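Local coordinates for protein DNA alpha-glucosyltransferase (Enterobacteria phage T4, PDB 1XV5) that is a DNA alpha-glucosyltransferase of the GT-B clan, with two parallel-sheet domains, and holds uridine-5'-diphosphate in this crystal form, at residues 68-71 against 72-76; 95-98 against 99-103; 58-62 against 63-67; 22-25 against 26-30. One frame throughout, in Å; residues are numbered along the deposited sequence.

Interaction 1 (68-71 against 72-76)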
loop_
_atom_site.group_PDB
_atom_site.type_symbol
_atom_site.label_atom_id
_atom_site.label_comp_id
_atom_site.label_asym_id
_atom_site.label_seq_id
_atom_site.Cartn_x
_atom_site.Cartn_y
_atom_site.Cartn_z
ATOM N N LYS A 68 21.647 -12.368 16.822
ATOM C CA LYS A 68 21.686 -12.166 15.381
ATOM C C LYS A 68 20.975 -10.860 15.035
ATOM O O LYS A 68 21.499 -10.034 14.286
ATOM C CB LYS A 68 21.006 -13.344 14.674
ATOM C CG LYS A 68 20.933 -13.224 13.160
ATOM C CD LYS A 68 20.215 -14.423 12.551
ATOM C CE LYS A 68 19.988 -14.245 11.058
ATOM N NZ LYS A 68 21.262 -14.058 10.311
ATOM N N ALA A 69 19.784 -10.675 15.598
ATOM C CA ALA A 69 18.990 -9.476 15.350
ATOM C C ALA A 69 19.725 -8.202 15.756
ATOM O O ALA A 69 19.757 -7.228 15.003
ATOM C CB ALA A 69 17.664 -9.571 16.089
ATOM N N LEU A 70 20.320 -8.211 16.945
ATOM C CA LEU A 70 21.043 -7.044 17.439
ATOM C C LEU A 70 22.215 -6.662 16.542
ATOM O O LEU A 70 22.402 -5.488 16.224
ATOM C CB LEU A 70 21.554 -7.299 18.858
ATOM C CG LEU A 70 22.297 -6.132 19.513
ATOM C CD1 LEU A 70 21.349 -4.953 19.679
ATOM C CD2 LEU A 70 22.849 -6.564 20.863
ATOM N N LYS A 71 23.006 -7.651 16.141
ATOM C CA LYS A 71 24.153 -7.393 15.283
ATOM C C LYS A 71 23.707 -6.753 13.970
ATOM O O LYS A 71 24.362 -5.850 13.452
ATOM C CB LYS A 71 24.905 -8.692 14.991
ATOM C CG LYS A 71 26.138 -8.501 14.121
ATOM C CD LYS A 71 26.817 -9.824 13.807
ATOM C CE LYS A 71 28.017 -9.612 12.897
ATOM N NZ LYS A 71 27.631 -8.910 11.636
ATOM N N LEU A 72 22.582 -7.224 13.441
ATOM C CA LEU A 72 22.048 -6.700 12.190
ATOM C C LEU A 72 21.626 -5.236 12.292
ATOM O O LEU A 72 22.041 -4.410 11.480
ATOM C CB LEU A 72 20.853 -7.544 11.731
ATOM C CG LEU A 72 21.164 -8.935 11.173
ATOM C CD1 LEU A 72 19.876 -9.726 10.999
ATOM C CD2 LEU A 72 21.892 -8.797 9.848
ATOM N N VAL A 73 20.811 -4.914 13.292
ATOM C CA VAL A 73 20.333 -3.546 13.462
ATOM C C VAL A 73 21.418 -2.541 13.851
ATOM O O VAL A 73 21.278 -1.348 13.584
ATOM C CB VAL A 73 19.190 -3.477 14.499
ATOM C CG1 VAL A 73 18.000 -4.288 14.008
ATOM C CG2 VAL A 73 19.670 -3.995 15.848
ATOM N N ASN A 74 22.498 -3.012 14.472
ATOM C CA ASN A 74 23.581 -2.109 14.864
ATOM C C ASN A 74 24.664 -1.974 13.806
ATOM O O ASN A 74 25.668 -1.294 14.024
ATOM C CB ASN A 74 24.225 -2.561 16.177
ATOM C CG ASN A 74 23.392 -2.198 17.384
ATOM O OD1 ASN A 74 22.763 -1.142 17.417
ATOM N ND2 ASN A 74 23.397 -3.062 18.393
ATOM N N ASP A 75 24.464 -2.620 12.663
ATOM C CA ASP A 75 25.434 -2.562 11.578
ATOM C C ASP A 75 24.973 -1.586 10.500
ATOM O O ASP A 75 25.102 -1.859 9.308
ATOM C CB ASP A 75 25.627 -3.948 10.957
ATOM C CG ASP A 75 26.786 -3.990 9.977
ATOM O OD1 ASP A 75 26.763 -4.838 9.060
ATOM O OD2 ASP A 75 27.727 -3.180 10.130
ATOM N N CYS A 76 24.432 -0.448 10.924
ATOM C CA CYS A 76 23.959 0.559 9.983
ATOM C C CYS A 76 24.179 1.958 10.540
ATOM O O CYS A 76 24.604 2.125 11.684
ATOM C CB CYS A 76 22.465 0.363 9.705
ATOM S SG CYS A 76 21.378 0.727 11.115
#
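Leu72, Val73 and Asn74 donate their backbone N-H groups to the carbonyls of Lys68, Ala69 and Leu70, so i to i+4 bonding runs through the last turn of helix 66-73 and one residue beyond it. The bond from Val73 N to Ala69 O is the straightest of the three, at 170°, whereas that from Asn74 N to Leu70 O bends to 144° as the helix gives way to a loop. Leu70 and Asn74 form the main side-chain meeting. With CG opposite the backbone N (chi1 -178°), Leu70 points outward and CD1 comes to within 3.1 Å of Asn74 ND2, and the two side chains cross at a slant. The Asn74 amide does its bonding elsewhere: OD1 accepts from Lys105 N, and ND2 makes a weak bond to Asn103 O. Val73 turns CG2 back to 3.1 Å from Leu70 O, while this methyl lies 4.3 Å from Leu70 CD1. On another side of the helix, Leu72 CG sits 3.3 Å from Lys68 O. Apolar atoms of Val73 and Leu72 thus border the carbonyls of Leu70 and Lys68, and the Asn74 amide ties the helix end to the end of helix 91-103 and the loop after it.

Interaction 2 (95-98 against 99-103)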
loop_
_atom_site.group_PDB
_atom_site.type_symbol
_atom_site.label_atom_id
_atom_site.label_comp_id
_atom_site.label_asym_id
_atom_site.label_seq_id
_atom_site.Cartn_x
_atom_site.Cartn_y
_atom_site.Cartn_z
ATOM N N ASN A 95 9.430 -9.221 23.971
ATOM C CA ASN A 95 10.428 -8.869 24.975
ATOM C C ASN A 95 11.782 -8.614 24.318
ATOM O O ASN A 95 12.456 -7.627 24.623
ATOM C CB ASN A 95 10.553 -9.986 26.015
ATOM C CG ASN A 95 9.328 -10.093 26.908
ATOM O OD1 ASN A 95 9.185 -11.047 27.676
ATOM N ND2 ASN A 95 8.441 -9.107 26.820
ATOM N N ASN A 96 12.183 -9.499 23.411
ATOM C CA ASN A 96 13.457 -9.326 22.731
ATOM C C ASN A 96 13.416 -8.132 21.786
ATOM O O ASN A 96 14.447 -7.523 21.509
ATOM C CB ASN A 96 13.850 -10.594 21.968
ATOM C CG ASN A 96 14.307 -11.709 22.892
ATOM O OD1 ASN A 96 14.731 -11.453 24.018
ATOM N ND2 ASN A 96 14.240 -12.946 22.417
ATOM N N TYR A 97 12.228 -7.795 21.288
ATOM C CA TYR A 97 12.113 -6.648 20.401
ATOM C C TYR A 97 12.345 -5.386 21.222
ATOM O O TYR A 97 13.052 -4.475 20.794
ATOM C CB TYR A 97 10.733 -6.590 19.737
ATOM C CG TYR A 97 10.514 -5.307 18.967
ATOM C CD1 TYR A 97 9.675 -4.310 19.460
ATOM C CD2 TYR A 97 11.199 -5.061 17.778
ATOM C CE1 TYR A 97 9.527 -3.095 18.790
ATOM C CE2 TYR A 97 11.062 -3.847 17.101
ATOM C CZ TYR A 97 10.225 -2.870 17.615
ATOM O OH TYR A 97 10.103 -1.659 16.971
ATOM N N LYS A 98 11.755 -5.341 22.411
ATOM C CA LYS A 98 11.923 -4.189 23.286
ATOM C C LYS A 98 13.381 -4.073 23.718
ATOM O O LYS A 98 13.903 -2.967 23.856
ATOM C CB LYS A 98 11.021 -4.307 24.517
ATOM C CG LYS A 98 9.536 -4.213 24.205
ATOM C CD LYS A 98 8.705 -4.170 25.478
ATOM C CE LYS A 98 7.224 -4.023 25.164
ATOM N NZ LYS A 98 6.393 -3.908 26.397
ATOM N N LYS A 99 14.035 -5.214 23.927
ATOM C CA LYS A 99 15.437 -5.211 24.331
ATOM C C LYS A 99 16.276 -4.656 23.188
ATOM O O LYS A 99 17.247 -3.926 23.408
ATOM C CB LYS A 99 15.919 -6.625 24.675
ATOM C CG LYS A 99 17.291 -6.631 25.336
ATOM C CD LYS A 99 17.945 -8.003 25.356
ATOM C CE LYS A 99 17.148 -9.029 26.124
ATOM N NZ LYS A 99 17.854 -10.344 26.087
ATOM N N LEU A 100 15.900 -5.009 21.963
ATOM C CA LEU A 100 16.607 -4.526 20.782
ATOM C C LEU A 100 16.604 -3.005 20.751
ATOM O O LEU A 100 17.641 -2.376 20.542
ATOM C CB LEU A 100 15.944 -5.044 19.505
ATOM C CG LEU A 100 16.447 -6.346 18.890
ATOM C CD1 LEU A 100 15.619 -6.665 17.649
ATOM C CD2 LEU A 100 17.918 -6.208 18.521
ATOM N N LEU A 101 15.426 -2.422 20.952
ATOM C CA LEU A 101 15.274 -0.972 20.947
ATOM C C LEU A 101 16.190 -0.315 21.973
ATOM O O LEU A 101 16.861 0.671 21.675
ATOM C CB LEU A 101 13.822 -0.594 21.239
ATOM C CG LEU A 101 12.777 -1.032 20.210
ATOM C CD1 LEU A 101 11.396 -0.658 20.708
ATOM C CD2 LEU A 101 13.055 -0.373 18.866
ATOM N N ASP A 102 16.211 -0.869 23.182
ATOM C CA ASP A 102 17.040 -0.335 24.258
ATOM C C ASP A 102 18.534 -0.479 23.994
ATOM O O ASP A 102 19.332 0.317 24.490
ATOM C CB ASP A 102 16.709 -1.034 25.582
ATOM C CG ASP A 102 15.400 -0.564 26.186
ATOM O OD1 ASP A 102 14.991 -1.131 27.223
ATOM O OD2 ASP A 102 14.782 0.372 25.635
ATOM N N ASN A 103 18.916 -1.483 23.213
ATOM C CA ASN A 103 20.328 -1.713 22.939
ATOM C C ASN A 103 20.857 -1.281 21.577
ATOM O O ASN A 103 22.000 -1.581 21.233
ATOM C CB ASN A 103 20.672 -3.182 23.181
ATOM C CG ASN A 103 20.583 -3.559 24.645
ATOM O OD1 ASN A 103 19.493 -3.741 25.188
ATOM N ND2 ASN A 103 21.732 -3.656 25.298
HETATM O O HOH W 1 16.411 -12.537 25.616
HETATM O O HOH W 2 12.141 -0.981 24.683
#
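Tyr97 carries its ring opposite the backbone N (chi1 172°), and Leu101 places CG beside its own backbone N (chi1 -64°), which brings the leucine over one face of the ring one turn later. Leu101 CG stands 4.0 Å above the Tyr97 ring plane, displaced toward the rim, and the closest approach of the two side chains is Leu101 CD1 to Tyr97 CE1 at 3.6 Å. The other methyl, CD2, reaches the phenolic end, 3.7 Å from Tyr97 OH, an oxygen that is hydrogen-bonded to Thr131 OG1. Both side chains also pack on Ile81, for this is the helix of the beta-alpha-beta unit formed by strand 78-83, helix 91-103 and strand 109-114, and Tyr97 and Leu101 lie on its sheet-facing side. Along the backbone, Lys99, Leu100, Leu101 and Asp102 each donate to the carbonyl four residues earlier. On another side, Asn96 and Lys99 run side by side, the lysine chain bent partway along. A water joins their ends, donating a hydrogen bond to Asn96 OD1 at 2.6 Å and accepting one from Lys99 NZ at 2.7 Å. Asn96 ND2 is committed to Leu62 O, and Lys99 also makes a cation-pi contact with Tyr66. A second water donates to Lys98 O at 2.8 Å and, more weakly, to Asp102 OD2, giving that carbonyl a second donor beside Asp102 N.

Interaction 3 (58-62 against 63-67)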
loop_
_atom_site.group_PDB
_atom_site.type_symbol
_atom_site.label_atom_id
_atom_site.label_comp_id
_atom_site.label_asym_id
_atom_site.label_seq_id
_atom_site.Cartn_x
_atom_site.Cartn_y
_atom_site.Cartn_z
ATOM N N ILE A 58 16.624 -10.846 4.827
ATOM C CA ILE A 58 17.235 -11.544 5.954
ATOM C C ILE A 58 16.235 -11.823 7.074
ATOM O O ILE A 58 15.844 -10.918 7.813
ATOM C CB ILE A 58 18.398 -10.722 6.543
ATOM C CG1 ILE A 58 19.425 -10.419 5.451
ATOM C CG2 ILE A 58 19.049 -11.485 7.693
ATOM C CD1 ILE A 58 20.502 -9.437 5.878
ATOM N N PRO A 59 15.802 -13.082 7.210
ATOM C CA PRO A 59 14.849 -13.416 8.267
ATOM C C PRO A 59 15.562 -13.651 9.595
ATOM O O PRO A 59 16.705 -14.104 9.623
ATOM C CB PRO A 59 14.187 -14.681 7.736
ATOM C CG PRO A 59 15.315 -15.354 7.031
ATOM C CD PRO A 59 15.982 -14.216 6.286
ATOM N N VAL A 60 14.888 -13.326 10.691
ATOM C CA VAL A 60 15.459 -13.525 12.011
ATOM C C VAL A 60 14.347 -13.802 13.009
ATOM O O VAL A 60 13.298 -13.154 12.987
ATOM C CB VAL A 60 16.279 -12.290 12.467
ATOM C CG1 VAL A 60 15.381 -11.068 12.576
ATOM C CG2 VAL A 60 16.959 -12.579 13.796
ATOM N N ILE A 61 14.566 -14.792 13.867
ATOM C CA ILE A 61 13.582 -15.143 14.879
ATOM C C ILE A 61 13.927 -14.338 16.120
ATOM O O ILE A 61 14.885 -14.649 16.827
ATOM C CB ILE A 61 13.635 -16.642 15.220
ATOM C CG1 ILE A 61 13.555 -17.470 13.935
ATOM C CG2 ILE A 61 12.480 -17.001 16.142
ATOM C CD1 ILE A 61 13.757 -18.960 14.150
ATOM N N LEU A 62 13.148 -13.294 16.375
ATOM C CA LEU A 62 13.389 -12.427 17.518
ATOM C C LEU A 62 13.387 -13.176 18.842
ATOM O O LEU A 62 14.227 -12.926 19.702
ATOM C CB LEU A 62 12.344 -11.307 17.559
ATOM C CG LEU A 62 12.345 -10.318 16.388
ATOM C CD1 LEU A 62 11.229 -9.303 16.583
ATOM C CD2 LEU A 62 13.688 -9.616 16.299
ATOM N N ALA A 63 12.442 -14.096 18.998
ATOM C CA ALA A 63 12.327 -14.864 20.230
ATOM C C ALA A 63 13.489 -15.817 20.492
ATOM O O ALA A 63 13.702 -16.231 21.633
ATOM C CB ALA A 63 11.018 -15.642 20.229
ATOM N N LYS A 64 14.251 -16.158 19.456
ATOM C CA LYS A 64 15.352 -17.101 19.631
ATOM C C LYS A 64 16.691 -16.691 19.029
ATOM O O LYS A 64 17.700 -17.365 19.240
ATOM C CB LYS A 64 14.944 -18.460 19.064
ATOM C CG LYS A 64 13.627 -18.973 19.615
ATOM C CD LYS A 64 13.267 -20.313 19.014
ATOM C CE LYS A 64 11.968 -20.849 19.589
ATOM N NZ LYS A 64 11.633 -22.187 19.030
ATOM N N GLU A 65 16.706 -15.594 18.281
ATOM C CA GLU A 65 17.939 -15.130 17.659
ATOM C C GLU A 65 18.222 -13.667 17.970
ATOM O O GLU A 65 18.575 -12.891 17.082
ATOM C CB GLU A 65 17.865 -15.340 16.144
ATOM C CG GLU A 65 17.985 -16.796 15.720
ATOM C CD GLU A 65 17.722 -17.005 14.238
ATOM O OE1 GLU A 65 18.137 -18.056 13.703
ATOM O OE2 GLU A 65 17.091 -16.128 13.610
ATOM N N TYR A 66 18.076 -13.296 19.238
ATOM C CA TYR A 66 18.314 -11.921 19.656
ATOM C C TYR A 66 19.691 -11.409 19.243
ATOM O O TYR A 66 19.817 -10.301 18.719
ATOM C CB TYR A 66 18.151 -11.786 21.174
ATOM C CG TYR A 66 18.569 -10.428 21.692
ATOM C CD1 TYR A 66 19.860 -10.211 22.177
ATOM C CD2 TYR A 66 17.697 -9.342 21.635
ATOM C CE1 TYR A 66 20.271 -8.945 22.589
ATOM C CE2 TYR A 66 18.097 -8.074 22.041
ATOM C CZ TYR A 66 19.386 -7.882 22.516
ATOM O OH TYR A 66 19.783 -6.627 22.912
ATOM N N ASP A 67 20.720 -12.213 19.487
ATOM C CA ASP A 67 22.082 -11.827 19.139
ATOM C C ASP A 67 22.200 -11.498 17.658
ATOM O O ASP A 67 22.784 -10.482 17.281
ATOM C CB ASP A 67 23.052 -12.953 19.501
ATOM C CG ASP A 67 23.270 -13.073 20.996
ATOM O OD1 ASP A 67 22.275 -13.079 21.749
ATOM O OD2 ASP A 67 24.441 -13.168 21.420
HETATM O O HOH W 3 17.887 -16.451 11.041
#
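The turn that leads from edge strand 58-60 into helix 66-73 is closed by Glu65, the N-cap residue, reaching back to Ile61. Its extended side chain crosses Ile61 at a slant and brings Glu65 OE2 to 2.9 Å from Ile61 N. This bond is nearly straight at the hydrogen (174°), although the donor meets the anti side of the carboxylate and stands 34° out of its plane. The same OE2 accepts a hydrogen bond from a water, at 2.7 Å, that also donates to Pro59 O. Beside it Val60, which slides past Glu65 in the opposite direction, has CG2 opposite its backbone N, 3.6 Å from Glu65 OE2. On the main chain, Ile61 O accepts from Lys64 N, 3.1 Å away and above the carbonyl plane; Glu65 N lies near the C=O axis, but that pair is so short and bent at the hydrogen that its detail is doubtful. Asp42 takes the neighbouring backbone N-H groups, Leu62 N on OD2 and Ala63 N on OD1. The Lys64 bond to Ile61 O and the carboxylate bond to Ile61 N together hold the connection from strand to helix at the outer edge of the parallel sheet in this Rossmann-like domain of the GT-B fold.

Interaction 4 (22-25 against 26-30)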
loop_
_atom_site.group_PDB
_atom_site.type_symbol
_atom_site.label_atom_id
_atom_site.label_comp_id
_atom_site.label_asym_id
_atom_site.label_seq_id
_atom_site.Cartn_x
_atom_site.Cartn_y
_atom_site.Cartn_z
ATOM N N LEU A 22 10.561 -2.789 0.061
ATOM C CA LEU A 22 11.325 -3.204 -1.109
ATOM C C LEU A 22 11.639 -2.016 -2.014
ATOM O O LEU A 22 12.743 -1.911 -2.551
ATOM C CB LEU A 22 10.559 -4.282 -1.882
ATOM C CG LEU A 22 10.301 -5.575 -1.096
ATOM C CD1 LEU A 22 9.526 -6.565 -1.955
ATOM C CD2 LEU A 22 11.627 -6.182 -0.658
ATOM N N GLU A 23 10.670 -1.120 -2.181
ATOM C CA GLU A 23 10.870 0.066 -3.009
ATOM C C GLU A 23 11.880 0.983 -2.327
ATOM O O GLU A 23 12.677 1.648 -2.989
ATOM C CB GLU A 23 9.539 0.801 -3.211
ATOM C CG GLU A 23 8.554 0.036 -4.075
ATOM C CD GLU A 23 8.942 0.037 -5.544
ATOM O OE1 GLU A 23 8.450 -0.834 -6.290
ATOM O OE2 GLU A 23 9.728 0.914 -5.961
ATOM N N GLN A 24 11.833 1.012 -0.997
ATOM C CA GLN A 24 12.746 1.824 -0.202
ATOM C C GLN A 24 14.164 1.298 -0.404
ATOM O O GLN A 24 15.098 2.066 -0.627
ATOM C CB GLN A 24 12.357 1.740 1.275
ATOM C CG GLN A 24 13.085 2.703 2.199
ATOM C CD GLN A 24 12.412 2.792 3.556
ATOM O OE1 GLN A 24 12.218 3.879 4.101
ATOM N NE2 GLN A 24 12.050 1.643 4.107
ATOM N N ARG A 25 14.318 -0.020 -0.324
ATOM C CA ARG A 25 15.624 -0.632 -0.522
ATOM C C ARG A 25 16.141 -0.268 -1.910
ATOM O O ARG A 25 17.284 0.158 -2.062
ATOM C CB ARG A 25 15.522 -2.156 -0.382
ATOM C CG ARG A 25 16.742 -2.921 -0.875
ATOM C CD ARG A 25 16.618 -4.409 -0.561
ATOM N NE ARG A 25 17.733 -5.188 -1.095
ATOM C CZ ARG A 25 17.854 -5.547 -2.370
ATOM N NH1 ARG A 25 18.906 -6.253 -2.765
ATOM N NH2 ARG A 25 16.916 -5.217 -3.248
ATOM N N ASP A 26 15.290 -0.419 -2.920
ATOM C CA ASP A 26 15.687 -0.109 -4.292
ATOM C C ASP A 26 16.167 1.328 -4.457
ATOM O O ASP A 26 17.162 1.582 -5.137
ATOM C CB ASP A 26 14.530 -0.355 -5.271
ATOM C CG ASP A 26 14.235 -1.829 -5.483
ATOM O OD1 ASP A 26 15.113 -2.672 -5.201
ATOM O OD2 ASP A 26 13.124 -2.143 -5.954
ATOM N N TRP A 27 15.459 2.272 -3.846
ATOM C CA TRP A 27 15.845 3.673 -3.965
ATOM C C TRP A 27 17.213 3.921 -3.330
ATOM O O TRP A 27 18.070 4.560 -3.934
ATOM C CB TRP A 27 14.801 4.584 -3.309
ATOM C CG TRP A 27 15.121 6.045 -3.484
ATOM C CD1 TRP A 27 14.796 6.838 -4.551
ATOM C CD2 TRP A 27 15.888 6.863 -2.595
ATOM N NE1 TRP A 27 15.320 8.101 -4.379
ATOM C CE2 TRP A 27 15.993 8.142 -3.186
ATOM C CE3 TRP A 27 16.501 6.640 -1.354
ATOM C CZ2 TRP A 27 16.686 9.195 -2.580
ATOM C CZ3 TRP A 27 17.192 7.689 -0.751
ATOM C CH2 TRP A 27 17.276 8.949 -1.365
ATOM N N PHE A 28 17.421 3.412 -2.118
ATOM C CA PHE A 28 18.701 3.609 -1.448
ATOM C C PHE A 28 19.865 3.011 -2.227
ATOM O O PHE A 28 20.918 3.640 -2.350
ATOM C CB PHE A 28 18.672 3.035 -0.027
ATOM C CG PHE A 28 18.063 3.962 0.984
ATOM C CD1 PHE A 28 16.747 3.794 1.400
ATOM C CD2 PHE A 28 18.797 5.026 1.497
ATOM C CE1 PHE A 28 16.171 4.675 2.313
ATOM C CE2 PHE A 28 18.232 5.911 2.410
ATOM C CZ PHE A 28 16.917 5.737 2.819
ATOM N N ILE A 29 19.681 1.802 -2.750
ATOM C CA ILE A 29 20.730 1.145 -3.527
ATOM C C ILE A 29 20.973 1.930 -4.812
ATOM O O ILE A 29 22.112 2.142 -5.219
ATOM C CB ILE A 29 20.343 -0.304 -3.904
ATOM C CG1 ILE A 29 20.276 -1.172 -2.646
ATOM C CG2 ILE A 29 21.359 -0.883 -4.889
ATOM C CD1 ILE A 29 19.902 -2.622 -2.920
ATOM N N LYS A 30 19.888 2.358 -5.442
ATOM C CA LYS A 30 19.963 3.117 -6.682
ATOM C C LYS A 30 20.741 4.409 -6.461
ATOM O O LYS A 30 21.434 4.892 -7.360
ATOM C CB LYS A 30 18.546 3.435 -7.170
ATOM C CG LYS A 30 18.464 4.087 -8.539
ATOM C CD LYS A 30 17.009 4.201 -8.981
ATOM C CE LYS A 30 16.885 4.803 -10.369
ATOM N NZ LYS A 30 17.456 6.177 -10.421
HETATM O O HOH W 4 11.873 -0.345 -7.456
#
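Arg25 and Ile29, one turn apart on helix 17-30, cross at a slant with the isoleucine methyl against one face of the flat guanidinium group. Ile29 CD1 lies over the centre of the Arg25 guanidinium, 3.6 Å from its plane, and is 3.8 Å from Arg25 CG. An extended chain from CG to NE, begun by a chi1 of 167°, carries the guanidinium outward from the helix, where Ile29 CD1 meets its face. Asp26 approaches the same group from an oblique direction, its carboxylate plane turned 65° from the guanidinium; Asp26 OD1 is 3.7 Å from Arg25 NH2, a long salt bridge. Phe56 adds a cation-pi contact to Arg25. Elsewhere on the helix, Gln24 and Phe28 run alongside each other and point the same way. Gln24 CG comes to the edge of the phenyl ring, in its plane, 3.7 Å from Phe28 CE1, and Gln24 O is also near that edge, 3.1 Å from Phe28 CD1. Trp27 CE3 covers a face of the Phe28 ring, over its centre. Like charges come near each other at Glu23 OE2 and Asp26 OD2, 4.6 Å apart, and a water donates to both, 2.7 Å from Asp26 OD2. Glu23 OE1 forms a salt bridge with Lys19, and OE2 accepts a hydrogen bond from Asp180 N. The water and these donors, with Arg25 beside Asp26, probably offset the repulsion between the two carboxylates.

How the interactions relate
All four contacts belong to the domain built on the parallel sheet that includes strands 3-8, 34-40, 58-60 and 78-83, and they follow the chain in the order 4, 3, 1, 2. Interactions 1, 2 and 3 form one cluster, with centres 10 to 12 Å apart. Interaction 3 leads from edge strand 58-60 into helix 66-73, interaction 1 ends that helix, and interaction 2 lies on helix 91-103; Leu100 touches Leu62, Ala69, Leu70 and Val73. The cluster thus joins both helices to each other and to the edge strand. Interaction 4 lies on a separate helix, 17-30, its centre 19 to 26 Å from the others, with the Glu23 side chain about 8 Å from the bound uridine-5'-diphosphate.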